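Local coordinates for protein uncharacterized sugar kinase PH1459 (Pyrococcus horikoshii, PDB 3EWM) that probably phosphorylates a sugar, perhaps fructose, at the expense of ATP, as a carbohydrate kinase of the pfkB family, at residues 180-193 with 203-216. Residues are numbered along the deposited sequence; the frame is centred on the assembly and turned at random.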
ATOM      1  N   GLU A 180      21.633  -3.883  18.131  1.00 14.45           N
ATOM      2  CA  GLU A 180      22.574  -4.448  19.078  1.00 14.71           C
ATOM      3  C   GLU A 180      21.856  -5.283  20.125  1.00 14.14           C
ATOM      4  O   GLU A 180      22.302  -6.364  20.442  1.00 14.26           O
ATOM      5  CB  GLU A 180      23.437  -3.378  19.740  1.00 15.21           C
ATOM      6  CG  GLU A 180      24.550  -3.990  20.552  1.00 16.68           C
ATOM      7  CD  GLU A 180      25.466  -2.965  21.130  1.00 19.27           C
ATOM      8  OE1 GLU A 180      25.080  -1.783  21.209  1.00 21.81           O
ATOM      9  OE2 GLU A 180      26.574  -3.357  21.515  1.00 20.94           O
ATOM     10  N   GLU A 181      20.742  -4.789  20.653  1.00 14.25           N
ATOM     11  CA  GLU A 181      20.033  -5.550  21.680  1.00 14.60           C
ATOM     12  C   GLU A 181      19.529  -6.881  21.133  1.00 13.77           C
ATOM     13  O   GLU A 181      19.623  -7.894  21.809  1.00 12.58           O
ATOM     14  CB  GLU A 181      18.896  -4.739  22.313  1.00 15.09           C
ATOM     15  CG  GLU A 181      19.396  -3.581  23.172  1.00 18.05           C
ATOM     16  CD  GLU A 181      18.304  -2.602  23.545  1.00 21.93           C
ATOM     17  OE1 GLU A 181      18.588  -1.673  24.336  1.00 22.03           O
ATOM     18  OE2 GLU A 181      17.164  -2.759  23.049  1.00 24.33           O
ATOM     19  N   SER A 182      19.037  -6.859  19.896  1.00 13.15           N
ATOM     20  CA  SER A 182      18.541  -8.051  19.208  1.00 13.57           C
ATOM     21  C   SER A 182      19.652  -9.049  18.957  1.00 13.05           C
ATOM     22  O   SER A 182      19.481 -10.235  19.165  1.00 13.26           O
ATOM     23  CB  SER A 182      17.908  -7.669  17.858  1.00 13.47           C
ATOM     24  OG  SER A 182      16.809  -6.805  18.039  1.00 14.97           O
ATOM     25  N   ILE A 183      20.790  -8.557  18.480  1.00 13.69           N
ATOM     26  CA  ILE A 183      21.922  -9.418  18.200  1.00 12.91           C
ATOM     27  C   ILE A 183      22.380 -10.083  19.500  1.00 13.85           C
ATOM     28  O   ILE A 183      22.615 -11.288  19.539  1.00 13.36           O
ATOM     29  CB  ILE A 183      23.075  -8.645  17.535  1.00 13.19           C
ATOM     30  CG1 ILE A 183      22.685  -8.238  16.095  1.00 11.55           C
ATOM     31  CG2 ILE A 183      24.319  -9.515  17.526  1.00 11.68           C
ATOM     32  CD1 ILE A 183      23.602  -7.181  15.446  1.00 12.07           C
ATOM     33  N   LYS A 184      22.459  -9.287  20.569  1.00 14.56           N
ATOM     34  CA  LYS A 184      22.872  -9.788  21.883  1.00 15.93           C
ATOM     35  C   LYS A 184      21.908 -10.828  22.460  1.00 15.60           C
ATOM     36  O   LYS A 184      22.320 -11.695  23.222  1.00 15.97           O
ATOM     37  CB  LYS A 184      23.108  -8.629  22.855  1.00 15.87           C
ATOM     38  CG  LYS A 184      24.438  -7.914  22.579  1.00 18.42           C
ATOM     39  CD  LYS A 184      24.678  -6.773  23.542  1.00 21.28           C
ATOM     40  CE  LYS A 184      26.138  -6.361  23.526  1.00 23.37           C
ATOM     41  NZ  LYS A 184      26.423  -5.350  24.595  1.00 27.12           N
ATOM     42  N   LEU A 185      20.644 -10.759  22.054  1.00 15.53           N
ATOM     43  CA  LEU A 185      19.644 -11.734  22.471  1.00 15.48           C
ATOM     44  C   LEU A 185      19.676 -12.982  21.613  1.00 15.21           C
ATOM     45  O   LEU A 185      19.177 -14.028  22.019  1.00 15.65           O
ATOM     46  CB  LEU A 185      18.240 -11.130  22.433  1.00 15.90           C
ATOM     47  CG  LEU A 185      17.875 -10.085  23.503  1.00 16.21           C
ATOM     48  CD1 LEU A 185      16.779  -9.217  22.975  1.00 13.36           C
ATOM     49  CD2 LEU A 185      17.474 -10.755  24.821  1.00 17.99           C
ATOM     50  N   ALA A 186      20.280 -12.886  20.432  1.00 14.51           N
ATOM     51  CA  ALA A 186      20.218 -13.988  19.480  1.00 14.22           C
ATOM     52  C   ALA A 186      21.309 -15.031  19.695  1.00 14.26           C
ATOM     53  O   ALA A 186      22.474 -14.705  19.912  1.00 14.41           O
ATOM     54  CB  ALA A 186      20.242 -13.466  18.043  1.00 13.49           C
ATOM     55  N   ASP A 187      20.899 -16.289  19.631  1.00 13.75           N
ATOM     56  CA  ASP A 187      21.819 -17.414  19.562  1.00 13.77           C
ATOM     57  C   ASP A 187      22.413 -17.512  18.167  1.00 13.14           C
ATOM     58  O   ASP A 187      23.586 -17.820  18.009  1.00 12.99           O
ATOM     59  CB  ASP A 187      21.060 -18.695  19.847  1.00 13.45           C
ATOM     60  CG  ASP A 187      20.500 -18.719  21.248  1.00 15.80           C
ATOM     61  OD1 ASP A 187      21.288 -18.985  22.178  1.00 16.27           O
ATOM     62  OD2 ASP A 187      19.287 -18.482  21.402  1.00 14.36           O
ATOM     63  N   ILE A 188      21.570 -17.250  17.171  1.00 12.30           N
ATOM     64  CA  ILE A 188      21.914 -17.437  15.776  1.00 11.63           C
ATOM     65  C   ILE A 188      21.704 -16.100  15.123  1.00 11.87           C
ATOM     66  O   ILE A 188      20.624 -15.507  15.217  1.00 11.83           O
ATOM     67  CB  ILE A 188      20.990 -18.490  15.117  1.00 11.85           C
ATOM     68  CG1 ILE A 188      21.154 -19.846  15.807  1.00 13.90           C
ATOM     69  CG2 ILE A 188      21.254 -18.599  13.618  1.00 11.67           C
ATOM     70  CD1 ILE A 188      19.829 -20.561  16.019  1.00 15.92           C
ATOM     71  N   VAL A 189      22.744 -15.603  14.473  1.00 11.63           N
ATOM     72  CA  VAL A 189      22.637 -14.346  13.758  1.00 11.48           C
ATOM     73  C   VAL A 189      23.033 -14.580  12.311  1.00 11.92           C
ATOM     74  O   VAL A 189      24.051 -15.235  12.024  1.00 12.02           O
ATOM     75  CB  VAL A 189      23.516 -13.232  14.413  1.00 11.27           C
ATOM     76  CG1 VAL A 189      23.611 -11.984  13.515  1.00  9.97           C
ATOM     77  CG2 VAL A 189      22.960 -12.866  15.777  1.00 11.30           C
ATOM     78  N   LYS A 190      22.188 -14.075  11.418  1.00 11.57           N
ATOM     79  CA  LYS A 190      22.460 -14.045  10.003  1.00 11.75           C
ATOM     80  C   LYS A 190      22.627 -12.595   9.555  1.00 11.48           C
ATOM     81  O   LYS A 190      21.783 -11.740   9.840  1.00 11.46           O
ATOM     82  CB  LYS A 190      21.309 -14.718   9.237  1.00 12.15           C
ATOM     83  CG  LYS A 190      21.449 -14.628   7.738  1.00 12.73           C
ATOM     84  CD  LYS A 190      20.239 -15.253   7.043  1.00 13.92           C
ATOM     85  CE  LYS A 190      20.216 -14.916   5.577  1.00 17.71           C
ATOM     86  NZ  LYS A 190      19.781 -13.527   5.307  1.00 19.69           N
ATOM     87  N   ALA A 191      23.719 -12.324   8.842  1.00 10.41           N
ATOM     88  CA  ALA A 191      23.986 -11.003   8.338  1.00 10.20           C
ATOM     89  C   ALA A 191      24.795 -11.112   7.069  1.00 10.30           C
ATOM     90  O   ALA A 191      25.572 -12.049   6.916  1.00 10.13           O
ATOM     91  CB  ALA A 191      24.752 -10.168   9.379  1.00  9.55           C
ATOM     92  N   SER A 192      24.610 -10.150   6.168  1.00 11.08           N
ATOM     93  CA  SER A 192      25.484 -10.023   5.013  1.00 11.55           C
ATOM     94  C   SER A 192      26.802  -9.428   5.473  1.00 11.63           C
ATOM     95  O   SER A 192      26.877  -8.751   6.500  1.00 11.03           O
ATOM     96  CB  SER A 192      24.881  -9.101   3.954  1.00 11.58           C
ATOM     97  OG  SER A 192      24.762  -7.781   4.473  1.00 13.31           O
ATOM     98  N   GLU A 193      27.840  -9.654   4.684  1.00 12.42           N
ATOM     99  CA  GLU A 193      29.118  -9.038   4.986  1.00 13.77           C
ATOM    100  C   GLU A 193      28.995  -7.498   5.033  1.00 13.35           C
ATOM    101  O   GLU A 193      29.670  -6.859   5.838  1.00 13.47           O
ATOM    102  CB  GLU A 193      30.214  -9.538   4.027  1.00 13.35           C
ATOM    103  CG  GLU A 193      29.911  -9.356   2.571  1.00 15.43           C
ATOM    104  CD  GLU A 193      31.051  -9.845   1.686  1.00 16.51           C
ATOM    105  OE1 GLU A 193      32.210  -9.837   2.148  1.00 18.59           O
ATOM    106  OE2 GLU A 193      30.769 -10.251   0.535  1.00 20.69           O
ATOM    107  N   GLY A 203      30.407  -0.204  16.483  1.00 19.59           N
ATOM    108  CA  GLY A 203      30.647  -0.846  17.761  1.00 18.95           C
ATOM    109  C   GLY A 203      29.627  -1.909  18.113  1.00 18.94           C
ATOM    110  O   GLY A 203      29.548  -2.320  19.266  1.00 19.01           O
ATOM    111  N   VAL A 204      28.835  -2.337  17.125  1.00 18.32           N
ATOM    112  CA  VAL A 204      27.893  -3.432  17.310  1.00 18.28           C
ATOM    113  C   VAL A 204      28.507  -4.694  16.732  1.00 17.96           C
ATOM    114  O   VAL A 204      28.587  -4.842  15.520  1.00 17.34           O
ATOM    115  CB  VAL A 204      26.516  -3.167  16.628  1.00 18.35           C
ATOM    116  CG1 VAL A 204      25.574  -4.372  16.806  1.00 18.43           C
ATOM    117  CG2 VAL A 204      25.875  -1.893  17.165  1.00 19.02           C
ATOM    118  N   GLU A 205      28.949  -5.584  17.611  1.00 17.98           N
ATOM    119  CA  GLU A 205      29.415  -6.897  17.206  1.00 18.53           C
ATOM    120  C   GLU A 205      28.278  -7.684  16.523  1.00 17.54           C
ATOM    121  O   GLU A 205      27.174  -7.782  17.048  1.00 17.58           O
ATOM    122  CB  GLU A 205      29.996  -7.649  18.414  1.00 19.26           C
ATOM    123  CG  GLU A 205      30.343  -9.118  18.155  1.00 22.96           C
ATOM    124  CD  GLU A 205      31.507  -9.649  18.996  1.00 26.75           C
ATOM    125  OE1 GLU A 205      32.415 -10.288  18.417  1.00 31.38           O
ATOM    126  OE2 GLU A 205      31.528  -9.443  20.223  1.00 29.76           O
ATOM    127  N   VAL A 206      28.548  -8.219  15.341  1.00 16.74           N
ATOM    128  CA  VAL A 206      27.533  -8.974  14.621  1.00 16.33           C
ATOM    129  C   VAL A 206      27.884 -10.450  14.743  1.00 16.74           C
ATOM    130  O   VAL A 206      28.524 -11.055  13.874  1.00 16.00           O
ATOM    131  CB  VAL A 206      27.376  -8.528  13.165  1.00 16.53           C
ATOM    132  CG1 VAL A 206      26.270  -9.344  12.470  1.00 15.50           C
ATOM    133  CG2 VAL A 206      27.071  -7.027  13.096  1.00 16.91           C
ATOM    134  N   LYS A 207      27.444 -11.013  15.852  1.00 16.67           N
ATOM    135  CA  LYS A 207      27.778 -12.360  16.233  1.00 17.53           C
ATOM    136  C   LYS A 207      26.611 -12.864  17.046  1.00 16.95           C
ATOM    137  O   LYS A 207      26.135 -12.154  17.949  1.00 17.04           O
ATOM    138  CB  LYS A 207      29.044 -12.327  17.111  1.00 17.77           C
ATOM    139  CG  LYS A 207      29.486 -13.658  17.706  1.00 19.83           C
ATOM    140  CD  LYS A 207      30.827 -13.525  18.462  1.00 19.71           C
ATOM    141  CE  LYS A 207      31.524 -14.888  18.588  1.00 25.52           C
ATOM    142  NZ  LYS A 207      31.722 -15.574  17.258  1.00 26.09           N
ATOM    143  N   GLY A 208      26.126 -14.059  16.714  1.00 16.09           N
ATOM    144  CA  GLY A 208      25.194 -14.760  17.602  1.00 16.88           C
ATOM    145  C   GLY A 208      25.992 -15.399  18.727  1.00 17.32           C
ATOM    146  O   GLY A 208      27.200 -15.559  18.600  1.00 16.76           O
ATOM    147  N   SER A 209      25.333 -15.763  19.826  1.00 18.11           N
ATOM    148  CA  SER A 209      26.040 -16.391  20.946  1.00 19.28           C
ATOM    149  C   SER A 209      26.463 -17.831  20.601  1.00 20.52           C
ATOM    150  O   SER A 209      27.502 -18.331  21.064  1.00 20.24           O
ATOM    151  CB  SER A 209      25.167 -16.344  22.204  1.00 19.26           C
ATOM    152  OG  SER A 209      24.036 -17.162  22.041  1.00 18.77           O
HETATM  153  N   MSE A 210      25.670 -18.477  19.752  1.00 21.45           N
HETATM  154  CA  MSE A 210      25.895 -19.860  19.382  1.00 24.81           C
HETATM  155  C   MSE A 210      26.461 -19.995  17.971  1.00 21.93           C
HETATM  156  O   MSE A 210      27.299 -20.866  17.711  1.00 21.64           O
HETATM  157  CB  MSE A 210      24.586 -20.632  19.497  1.00 24.06           C
HETATM  158  CG  MSE A 210      24.434 -21.804  18.544  1.00 27.95           C
HETATM  159 SE   MSE A 210      22.770 -22.810  18.769  1.00 37.79          SE
HETATM  160  CE  MSE A 210      23.174 -23.680  20.475  1.00 34.63           C
ATOM    161  N   LEU A 211      25.986 -19.146  17.058  1.00 20.18           N
ATOM    162  CA  LEU A 211      26.335 -19.277  15.646  1.00 17.97           C
ATOM    163  C   LEU A 211      26.077 -18.011  14.857  1.00 16.75           C
ATOM    164  O   LEU A 211      25.065 -17.329  15.032  1.00 16.43           O
ATOM    165  CB  LEU A 211      25.553 -20.437  15.012  1.00 18.13           C
ATOM    166  CG  LEU A 211      25.786 -20.682  13.523  1.00 19.30           C
ATOM    167  CD1 LEU A 211      27.121 -21.375  13.334  1.00 20.16           C
ATOM    168  CD2 LEU A 211      24.653 -21.491  12.917  1.00 19.93           C
ATOM    169  N   THR A 212      26.997 -17.703  13.960  1.00 15.31           N
ATOM    170  CA  THR A 212      26.822 -16.567  13.082  1.00 14.33           C
ATOM    171  C   THR A 212      26.932 -17.061  11.652  1.00 14.17           C
ATOM    172  O   THR A 212      27.868 -17.794  11.316  1.00 14.37           O
ATOM    173  CB  THR A 212      27.893 -15.496  13.354  1.00 13.53           C
ATOM    174  OG1 THR A 212      27.907 -15.209  14.751  1.00 14.54           O
ATOM    175  CG2 THR A 212      27.594 -14.234  12.599  1.00 12.24           C
ATOM    176  N   ALA A 213      25.971 -16.663  10.824  1.00 13.80           N
ATOM    177  CA  ALA A 213      26.002 -16.978   9.411  1.00 13.57           C
ATOM    178  C   ALA A 213      26.191 -15.670   8.692  1.00 13.29           C
ATOM    179  O   ALA A 213      25.359 -14.768   8.806  1.00 12.42           O
ATOM    180  CB  ALA A 213      24.717 -17.660   8.972  1.00 13.36           C
ATOM    181  N   ILE A 214      27.314 -15.545   7.990  1.00 12.68           N
ATOM    182  CA  ILE A 214      27.585 -14.331   7.247  1.00 13.04           C
ATOM    183  C   ILE A 214      27.438 -14.663   5.780  1.00 13.31           C
ATOM    184  O   ILE A 214      28.164 -15.508   5.258  1.00 12.87           O
ATOM    185  CB  ILE A 214      29.003 -13.722   7.538  1.00 12.54           C
ATOM    186  CG1 ILE A 214      29.168 -13.328   9.016  1.00 13.51           C
ATOM    187  CG2 ILE A 214      29.252 -12.500   6.662  1.00 12.27           C
ATOM    188  CD1 ILE A 214      28.032 -12.495   9.617  1.00 15.93           C
ATOM    189  N   THR A 215      26.493 -13.996   5.126  1.00 13.47           N
ATOM    190  CA  THR A 215      26.258 -14.213   3.713  1.00 14.10           C
ATOM    191  C   THR A 215      27.206 -13.352   2.868  1.00 16.00           C
ATOM    192  O   THR A 215      27.500 -12.192   3.190  1.00 14.58           O
ATOM    193  CB  THR A 215      24.779 -13.963   3.342  1.00 13.30           C
ATOM    194  OG1 THR A 215      24.420 -12.610   3.667  1.00 12.16           O
ATOM    195  CG2 THR A 215      23.859 -14.933   4.113  1.00 12.92           C
ATOM    196  N   LEU A 216      27.694 -13.943   1.786  1.00 17.89           N
ATOM    197  CA  LEU A 216      28.594 -13.226   0.892  1.00 20.79           C
ATOM    198  C   LEU A 216      27.966 -13.096  -0.504  1.00 22.48           C
ATOM    199  O   LEU A 216      28.661 -13.053  -1.517  1.00 24.24           O
ATOM    200  CB  LEU A 216      29.984 -13.894   0.897  1.00 20.81           C
ATOM    201  CG  LEU A 216      30.549 -14.385   2.251  1.00 20.72           C
ATOM    202  CD1 LEU A 216      31.719 -15.350   2.084  1.00 22.00           C
ATOM    203  CD2 LEU A 216      30.941 -13.251   3.228  1.00 19.99           C
TER
HETATM  204  O   HOH W   1      27.767  -5.400  20.417  1.00 18.55           O
HETATM  205  O   HOH W   2      25.113 -12.477  20.351  1.00 23.92           O
HETATM  206  O   HOH W   3      22.262 -16.710  23.873  1.00 39.33           O
HETATM  207  O   HOH W   4      22.076 -11.994   4.759  1.00 26.25           O
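Val189 and Ala191 press against Val206, from the loop leading into strand 211-215, in the tightly packed part of this contact. Val206 CG1 lies 3.5 Å from Ala191 CB and also meets Val189 CG1, the two valines crossing at about a right angle; Val196 of helix 193-200 packs on Ala191 and Val206, and Leu199 on Val206. Buried Ile183 continues this packing, its CG2 3.2 Å from Lys207 O and near Glu205 O, its CD1 on Val204 CG1. With CG1 anti to the backbone N (chi1 169°), Val189 turns its other methyl, CG2, onto the backbone of Gly208, where a side chain would collide with Asp187 O and Val189 N. Gly208 N in turn donates to Thr212 OG1. Strands 188-192 and 211-215 are parallel to within 17°. Between them Val189 N bonds Leu211 O, and Val189 O takes Ala213 N at 2.7 Å, nearly straight at 171°. Ahead of the strands Ser209 N bonds Ala186 O, and Asp187 O accepts from both Met210 N and Leu211 N. Together the strands and helix 193-200 form a beta-alpha-beta unit of the large sheet in this ribokinase-like fold. Lys190 and Thr215, both ATP-binding, stand on the sheet face opposite Val189; a water accepts from Lys190 NZ and lies 2.7 Å from Thr215 OG1. Beyond them Glu193 N, the first of the helix, bonds Thr215 O, and the extended Glu193 side chain crosses Leu216, Glu193 CD 3.7 Å from Leu216 CD2. A glycine in place of Glu193 would probably open a gap beside that leucine methyl. The outer side is looser and wetter: single waters link Glu180 OE2 to Glu205 N and Asp187 OD1 to Ser209 OG, while Asp187 OD2 accepts from Ile157 N of the neighbouring strand.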